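Local coordinates for sulfate transporter 4.1, chloroplastic (Arabidopsis thaliana, PDB 7LHV), which carries sulfate together with protons across the membrane as a secondary active H(+)/sulfate symporter of the SLC26/SulP family, at residues V208-G211 against F212-S216; D251-W255 against P256-M260; K517-P520 against E521-Y525. One frame throughout, in Å; residues are numbered along the deposited sequence.

Contact 1: residues V208-G211 against F212-S216; sequences VISG and FTSAS
Thr213 and Ser214 turn their hydroxyls back onto the carbonyls of Ile209 and Ser210, and this doubles two of the backbone bonds that join 208-211 to 212-216. Thr213 OG1 donates to Ile209 O at 2.8 Å, the same oxygen that takes the backbone N-H of Thr213. The hydroxyl comes from above the carbonyl plane and the N-H from its other face. Ser214 OG repeats the pattern on Ser210 O at 2.8 Å, again with the backbone N-H on the opposite face. Both hydroxyls stand anti to their own carbonyl carbon (chi1 -58° for Thr213, -54° for Ser214), the torsion that swings the oxygen back toward the residue four earlier. Within 212-216, Ser216 OG does the same to Phe212 O at 3.0 Å. Small hydroxyl residues suit a membrane helix because its own carbonyls can satisfy them.

The remaining backbone bonds are ordinary alpha-helical ones: Phe212 N to Val208 O at 2.9 Å and Ala215 N to Gly211 O at 3.0 Å. Beyond the bonds, side-chain contact is slight: Ile209 CG2 passes 4.1 Å from Thr213 OG1, while the Phe212 ring leads away from the earlier turn.

The segments belong to helix 206-229, which is packed on several sides. Ser210 OG is hydrogen-bonded to Trp465 NE1 of helix 459-474, and Ser214 OG to the backbone N of Asp447. Phe212 meets helices 459-474, 477-496 and 153-166, Ile209 and Thr213 touch helix 330-358, and Val208 borders a bound sphingosine phosphate lipid.

Contact 2: residues D251-W255 against P256-M260; sequences DKFQW and PPFVM
Phe253 and Phe258 meet as an offset edge-to-face pair where the loop enters a helix. The centroids lie 5.2 Å apart with the planes at 62°, and the Phe253 edge is directed at one face of Phe258, CZ coming within 3.5 Å of Phe258 CG. Phe253 CG is anti to the backbone N (chi1 -173°), which carries the ring forward from the loop to the first helical turn. Two phenylalanines suit the place because a ring edge bearing hydrogens can settle on a neighbouring ring face without asking for a polar partner.

Trp255 contributes mainly through its backbone: its CB points away from 256-260, and the indole lies on the surface, its edge beside that of Phe253 at CE2. Trp255 O accepts from Val259 N at 2.9 Å, nearly along the C=O axis, with an N-H...O angle of 165°. Trp255 CB also lies 3.4 Å from Pro256 CD. The two prolines that follow fit the first turn of a helix, where a nitrogen without hydrogen costs no helical bond; Pro257 CD rests 3.6 Å from Gln254 CB, the aliphatic start of that side chain.

This stretch leads from helix 239-249 into the membrane helix 255-277. Helix 206-229 borders the aromatic pair, Leu229 touching Phe253 and Phe228 touching Phe258, while Ser307, in a loop, lies against Gln254 and both prolines.

Contact 3: residues K517-P520 against E521-Y525; sequences KQYP and EAYTY
The backbone folds back at Pro520, the centre of an inverse gamma turn, in which Glu521 N donates to Tyr519 O at 2.6 Å from above the carbonyl plane. Proline suits that centre because its ring already holds phi close to what the turn needs. The reversal brings Tyr523 back over the residues before the turn. Its ring presents an edge to the face of Tyr519, with centroids 5.4 Å apart and planes at 54°, and Tyr523 CB comes 3.7 Å from Tyr519 CD2. With CG anti to the backbone N (chi1 -157°), the Tyr523 ring is carried back to Gln518, whose carbonyl O lies over one ring face, toward the rim and nearest CD1. Pro520 CD adds an apolar contact to Tyr523 CD1 at 3.8 Å. A tyrosine suits this place because its ring can set an edge on Tyr519 and meet the proline, while its hydroxyl still reaches Ile516 O in a weak hydrogen bond. With an alanine here CB alone would remain beside Tyr519, whose face would probably lose the ring edge, Pro520 CD its apolar neighbour and Ile516 O its weakly bonded hydroxyl.

Tyr523 is buried although most of its neighbours here are exposed. The turn belongs to the long loop between strands 501-504 and 527-533, adjacent antiparallel strands of the STAS-domain sheet; from the same loop, Arg506 touches Pro520, Ala522 and Tyr523, and Val512 also meets Tyr523.

How the contacts relate
The three contacts follow one another along the chain without overlapping, and none touches another. Contacts 1 and 2 both belong to the sulfate permease part, their centres about 30 Å apart: contact 1 is buried within helix 206-229, whereas contact 2 lies on the surface at the start of helix 255-277. The far end of helix 206-229 borders contact 2, so that one helix links the two sites. Contact 3 belongs to the STAS domain, in a loop between two strands of its mixed sheet. Its centre is about 51 Å from that of contact 1 and 80 Å from that of contact 2, reflecting the separation of transport and STAS parts.

Contact 1: residues V208-G211 against F212-S216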
loop_
_atom_site.group_PDB
_atom_site.type_symbol
_atom_site.label_atom_id
_atom_site.label_comp_id
_atom_site.label_asym_id
_atom_site.label_seq_id
_atom_site.Cartn_x
_atom_site.Cartn_y
_atom_site.Cartn_z
ATOM N N VAL A 208 5.457 12.595 -7.402
ATOM C CA VAL A 208 4.094 12.829 -6.940
ATOM C C VAL A 208 4.036 14.066 -6.055
ATOM O O VAL A 208 3.155 14.923 -6.210
ATOM C CB VAL A 208 3.569 11.580 -6.211
ATOM C CG1 VAL A 208 2.422 11.937 -5.296
ATOM C CG2 VAL A 208 3.139 10.529 -7.214
ATOM N N ILE A 209 4.983 14.187 -5.123
ATOM C CA ILE A 209 5.018 15.341 -4.230
ATOM C C ILE A 209 5.261 16.619 -5.019
ATOM O O ILE A 209 4.639 17.653 -4.757
ATOM C CB ILE A 209 6.084 15.139 -3.141
ATOM C CG1 ILE A 209 5.783 13.881 -2.329
ATOM C CG2 ILE A 209 6.152 16.349 -2.234
ATOM C CD1 ILE A 209 6.953 13.392 -1.520
ATOM N N SER A 210 6.171 16.573 -5.994
ATOM C CA SER A 210 6.463 17.756 -6.795
ATOM C C SER A 210 5.250 18.193 -7.606
ATOM O O SER A 210 4.950 19.389 -7.687
ATOM C CB SER A 210 7.652 17.485 -7.714
ATOM O OG SER A 210 7.895 18.587 -8.568
ATOM N N GLY A 211 4.541 17.241 -8.214
ATOM C CA GLY A 211 3.349 17.597 -8.968
ATOM C C GLY A 211 2.252 18.161 -8.091
ATOM O O GLY A 211 1.605 19.152 -8.444
ATOM N N PHE A 212 2.032 17.543 -6.927
ATOM C CA PHE A 212 1.034 18.054 -5.998
ATOM C C PHE A 212 1.390 19.459 -5.530
ATOM O O PHE A 212 0.520 20.332 -5.448
ATOM C CB PHE A 212 0.899 17.105 -4.810
ATOM C CG PHE A 212 0.038 17.632 -3.704
ATOM C CD1 PHE A 212 -1.332 17.712 -3.855
ATOM C CD2 PHE A 212 0.601 18.040 -2.510
ATOM C CE1 PHE A 212 -2.124 18.197 -2.837
ATOM C CE2 PHE A 212 -0.187 18.524 -1.488
ATOM C CZ PHE A 212 -1.551 18.602 -1.652
ATOM N N THR A 213 2.667 19.700 -5.236
ATOM C CA THR A 213 3.099 21.019 -4.791
ATOM C C THR A 213 2.950 22.061 -5.893
ATOM O O THR A 213 2.551 23.197 -5.624
ATOM C CB THR A 213 4.541 20.954 -4.298
ATOM O OG1 THR A 213 4.634 20.005 -3.229
ATOM C CG2 THR A 213 4.993 22.308 -3.793
ATOM N N SER A 214 3.271 21.702 -7.139
ATOM C CA SER A 214 3.100 22.645 -8.241
ATOM C C SER A 214 1.631 23.006 -8.440
ATOM O O SER A 214 1.287 24.184 -8.625
ATOM C CB SER A 214 3.683 22.059 -9.524
ATOM O OG SER A 214 5.027 21.669 -9.335
ATOM N N ALA A 215 0.749 22.005 -8.411
ATOM C CA ALA A 215 -0.676 22.286 -8.543
ATOM C C ALA A 215 -1.176 23.140 -7.385
ATOM O O ALA A 215 -1.983 24.056 -7.581
ATOM C CB ALA A 215 -1.462 20.983 -8.632
ATOM N N SER A 216 -0.704 22.856 -6.169
ATOM C CA SER A 216 -1.085 23.667 -5.020
ATOM C C SER A 216 -0.606 25.102 -5.175
ATOM O O SER A 216 -1.307 26.039 -4.788
ATOM C CB SER A 216 -0.532 23.053 -3.736
ATOM O OG SER A 216 -1.191 21.839 -3.431
#

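Contact 2: residues D251-W255 against P256-M260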
loop_
_atom_site.group_PDB
_atom_site.type_symbol
_atom_site.label_atom_id
_atom_site.label_comp_id
_atom_site.label_asym_id
_atom_site.label_seq_id
_atom_site.Cartn_x
_atom_site.Cartn_y
_atom_site.Cartn_z
ATOM N N ASP A 251 -16.955 42.338 -14.115
ATOM C CA ASP A 251 -17.631 43.629 -14.164
ATOM C C ASP A 251 -17.378 44.486 -12.928
ATOM O O ASP A 251 -17.738 45.667 -12.935
ATOM C CB ASP A 251 -19.133 43.423 -14.369
ATOM C CG ASP A 251 -19.789 42.672 -13.223
ATOM O OD1 ASP A 251 -19.078 42.267 -12.280
ATOM O OD2 ASP A 251 -21.020 42.479 -13.269
ATOM N N LYS A 252 -16.778 43.927 -11.876
ATOM C CA LYS A 252 -16.471 44.663 -10.654
ATOM C C LYS A 252 -14.975 44.926 -10.504
ATOM O O LYS A 252 -14.464 45.020 -9.387
ATOM C CB LYS A 252 -16.999 43.915 -9.431
ATOM C CG LYS A 252 -18.506 43.767 -9.391
ATOM C CD LYS A 252 -18.930 42.765 -8.332
ATOM C CE LYS A 252 -18.786 41.340 -8.840
ATOM N NZ LYS A 252 -19.179 40.337 -7.813
ATOM N N PHE A 253 -14.265 45.048 -11.621
ATOM C CA PHE A 253 -12.821 45.235 -11.583
ATOM C C PHE A 253 -12.464 46.643 -11.119
ATOM O O PHE A 253 -13.144 47.617 -11.454
ATOM C CB PHE A 253 -12.231 44.967 -12.967
ATOM C CG PHE A 253 -10.732 44.972 -13.004
ATOM C CD1 PHE A 253 -10.008 43.950 -12.417
ATOM C CD2 PHE A 253 -10.048 45.989 -13.645
ATOM C CE1 PHE A 253 -8.630 43.951 -12.457
ATOM C CE2 PHE A 253 -8.669 45.992 -13.688
ATOM C CZ PHE A 253 -7.960 44.973 -13.094
ATOM N N GLN A 254 -11.389 46.745 -10.337
ATOM C CA GLN A 254 -10.851 48.024 -9.893
ATOM C C GLN A 254 -9.396 48.146 -10.326
ATOM O O GLN A 254 -8.632 47.181 -10.243
ATOM C CB GLN A 254 -10.948 48.188 -8.373
ATOM C CG GLN A 254 -12.354 48.384 -7.838
ATOM C CD GLN A 254 -13.074 47.077 -7.604
ATOM O OE1 GLN A 254 -12.451 46.018 -7.540
ATOM N NE2 GLN A 254 -14.392 47.143 -7.467
ATOM N N TRP A 255 -9.020 49.338 -10.781
ATOM C CA TRP A 255 -7.670 49.607 -11.270
ATOM C C TRP A 255 -6.639 49.810 -10.159
ATOM O O TRP A 255 -5.529 49.272 -10.269
ATOM C CB TRP A 255 -7.675 50.826 -12.200
ATOM C CG TRP A 255 -7.883 50.486 -13.646
ATOM C CD1 TRP A 255 -8.156 49.255 -14.167
ATOM C CD2 TRP A 255 -7.823 51.387 -14.758
ATOM N NE1 TRP A 255 -8.278 49.335 -15.533
ATOM C CE2 TRP A 255 -8.077 50.633 -15.921
ATOM C CE3 TRP A 255 -7.583 52.759 -14.884
ATOM C CZ2 TRP A 255 -8.096 51.204 -17.192
ATOM C CZ3 TRP A 255 -7.603 53.325 -16.146
ATOM C CH2 TRP A 255 -7.858 52.548 -17.283
ATOM N N PRO A 256 -6.922 50.587 -9.108
ATOM C CA PRO A 256 -5.884 50.869 -8.097
ATOM C C PRO A 256 -5.330 49.610 -7.444
ATOM O O PRO A 256 -4.101 49.455 -7.375
ATOM C CB PRO A 256 -6.610 51.765 -7.082
ATOM C CG PRO A 256 -7.635 52.450 -7.883
ATOM C CD PRO A 256 -8.108 51.440 -8.887
ATOM N N PRO A 257 -6.172 48.702 -6.914
ATOM C CA PRO A 257 -5.585 47.516 -6.268
ATOM C C PRO A 257 -4.804 46.642 -7.229
ATOM O O PRO A 257 -3.760 46.098 -6.853
ATOM C CB PRO A 257 -6.806 46.790 -5.691
ATOM C CG PRO A 257 -7.902 47.177 -6.568
ATOM C CD PRO A 257 -7.645 48.608 -6.919
ATOM N N PHE A 258 -5.273 46.504 -8.472
ATOM C CA PHE A 258 -4.549 45.690 -9.440
ATOM C C PHE A 258 -3.196 46.301 -9.773
ATOM O O PHE A 258 -2.191 45.587 -9.852
ATOM C CB PHE A 258 -5.376 45.505 -10.709
ATOM C CG PHE A 258 -4.853 44.433 -11.617
ATOM C CD1 PHE A 258 -5.110 43.100 -11.352
ATOM C CD2 PHE A 258 -4.096 44.756 -12.729
ATOM C CE1 PHE A 258 -4.628 42.108 -12.182
ATOM C CE2 PHE A 258 -3.612 43.769 -13.563
ATOM C CZ PHE A 258 -3.878 42.444 -13.289
ATOM N N VAL A 259 -3.148 47.621 -9.967
ATOM C CA VAL A 259 -1.880 48.279 -10.272
ATOM C C VAL A 259 -0.920 48.153 -9.096
ATOM O O VAL A 259 0.270 47.859 -9.269
ATOM C CB VAL A 259 -2.117 49.749 -10.658
ATOM C CG1 VAL A 259 -0.811 50.519 -10.638
ATOM C CG2 VAL A 259 -2.756 49.832 -12.031
ATOM N N MET A 260 -1.424 48.369 -7.880
ATOM C CA MET A 260 -0.580 48.251 -6.696
ATOM C C MET A 260 -0.021 46.841 -6.563
ATOM O O MET A 260 1.181 46.653 -6.331
ATOM C CB MET A 260 -1.376 48.635 -5.449
ATOM C CG MET A 260 -0.527 48.950 -4.233
ATOM S SD MET A 260 -1.528 49.464 -2.831
ATOM C CE MET A 260 -1.282 51.231 -2.873
#

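Contact 3: residues K517-P520 against E521-Y525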
loop_
_atom_site.group_PDB
_atom_site.type_symbol
_atom_site.label_atom_id
_atom_site.label_comp_id
_atom_site.label_asym_id
_atom_site.label_seq_id
_atom_site.Cartn_x
_atom_site.Cartn_y
_atom_site.Cartn_z
ATOM N N LYS A 517 27.129 -13.764 -22.270
ATOM C CA LYS A 517 26.838 -14.601 -23.427
ATOM C C LYS A 517 28.027 -15.470 -23.820
ATOM O O LYS A 517 27.990 -16.114 -24.874
ATOM C CB LYS A 517 26.415 -13.739 -24.619
ATOM C CG LYS A 517 25.112 -12.987 -24.419
ATOM C CD LYS A 517 23.939 -13.942 -24.333
ATOM C CE LYS A 517 23.643 -14.574 -25.683
ATOM N NZ LYS A 517 22.442 -15.451 -25.629
ATOM N N GLN A 518 29.074 -15.506 -23.001
ATOM C CA GLN A 518 30.284 -16.235 -23.347
ATOM C C GLN A 518 30.049 -17.741 -23.287
ATOM O O GLN A 518 29.080 -18.228 -22.703
ATOM C CB GLN A 518 31.430 -15.846 -22.412
ATOM C CG GLN A 518 31.880 -14.402 -22.546
ATOM C CD GLN A 518 32.546 -14.125 -23.881
ATOM O OE1 GLN A 518 33.542 -14.756 -24.234
ATOM N NE2 GLN A 518 31.996 -13.177 -24.633
ATOM N N TYR A 519 30.956 -18.481 -23.923
ATOM C CA TYR A 519 30.916 -19.942 -23.953
ATOM C C TYR A 519 32.301 -20.476 -23.613
ATOM O O TYR A 519 33.101 -20.773 -24.512
ATOM C CB TYR A 519 30.457 -20.455 -25.317
ATOM C CG TYR A 519 29.002 -20.183 -25.635
ATOM C CD1 TYR A 519 28.612 -18.986 -26.220
ATOM C CD2 TYR A 519 28.022 -21.127 -25.357
ATOM C CE1 TYR A 519 27.286 -18.734 -26.517
ATOM C CE2 TYR A 519 26.692 -20.882 -25.649
ATOM C CZ TYR A 519 26.331 -19.686 -26.228
ATOM O OH TYR A 519 25.010 -19.438 -26.521
ATOM N N PRO A 520 32.627 -20.617 -22.321
ATOM C CA PRO A 520 33.923 -21.208 -21.955
ATOM C C PRO A 520 33.970 -22.711 -22.202
ATOM O O PRO A 520 34.268 -23.490 -21.291
ATOM C CB PRO A 520 34.051 -20.871 -20.464
ATOM C CG PRO A 520 32.650 -20.739 -19.989
ATOM C CD PRO A 520 31.868 -20.166 -21.142
ATOM N N GLU A 521 33.642 -23.112 -23.435
ATOM C CA GLU A 521 33.659 -24.492 -23.922
ATOM C C GLU A 521 32.526 -25.318 -23.322
ATOM O O GLU A 521 32.293 -26.456 -23.744
ATOM C CB GLU A 521 35.009 -25.163 -23.646
ATOM C CG GLU A 521 36.203 -24.446 -24.257
ATOM C CD GLU A 521 37.527 -24.960 -23.722
ATOM O OE1 GLU A 521 37.510 -25.826 -22.822
ATOM O OE2 GLU A 521 38.582 -24.497 -24.203
ATOM N N ALA A 522 31.814 -24.754 -22.352
ATOM C CA ALA A 522 30.649 -25.407 -21.759
ATOM C C ALA A 522 29.875 -24.352 -20.991
ATOM O O ALA A 522 30.388 -23.812 -20.007
ATOM C CB ALA A 522 31.063 -26.556 -20.839
ATOM N N TYR A 523 28.654 -24.053 -21.429
ATOM C CA TYR A 523 27.866 -23.006 -20.792
ATOM C C TYR A 523 26.595 -23.543 -20.149
ATOM O O TYR A 523 26.392 -23.349 -18.948
ATOM C CB TYR A 523 27.544 -21.910 -21.812
ATOM C CG TYR A 523 27.249 -20.576 -21.177
ATOM C CD1 TYR A 523 28.193 -19.940 -20.386
ATOM C CD2 TYR A 523 26.034 -19.943 -21.382
ATOM C CE1 TYR A 523 27.931 -18.718 -19.806
ATOM C CE2 TYR A 523 25.764 -18.721 -20.811
ATOM C CZ TYR A 523 26.714 -18.113 -20.023
ATOM O OH TYR A 523 26.445 -16.894 -19.451
ATOM N N THR A 524 25.736 -24.220 -20.903
ATOM C CA THR A 524 24.491 -24.751 -20.371
ATOM C C THR A 524 24.437 -26.256 -20.587
ATOM O O THR A 524 25.091 -26.796 -21.485
ATOM C CB THR A 524 23.272 -24.081 -21.019
ATOM O OG1 THR A 524 22.098 -24.393 -20.261
ATOM C CG2 THR A 524 23.090 -24.558 -22.451
ATOM N N TYR A 525 23.662 -26.928 -19.743
ATOM C CA TYR A 525 23.539 -28.377 -19.774
ATOM C C TYR A 525 22.123 -28.773 -20.167
ATOM O O TYR A 525 21.149 -28.177 -19.701
ATOM C CB TYR A 525 23.894 -28.987 -18.416
ATOM C CG TYR A 525 25.276 -28.626 -17.931
ATOM C CD1 TYR A 525 26.400 -29.245 -18.463
ATOM C CD2 TYR A 525 25.463 -27.671 -16.942
ATOM C CE1 TYR A 525 27.667 -28.921 -18.024
ATOM C CE2 TYR A 525 26.726 -27.341 -16.497
ATOM C CZ TYR A 525 27.826 -27.970 -17.042
ATOM O OH TYR A 525 29.087 -27.647 -16.603
#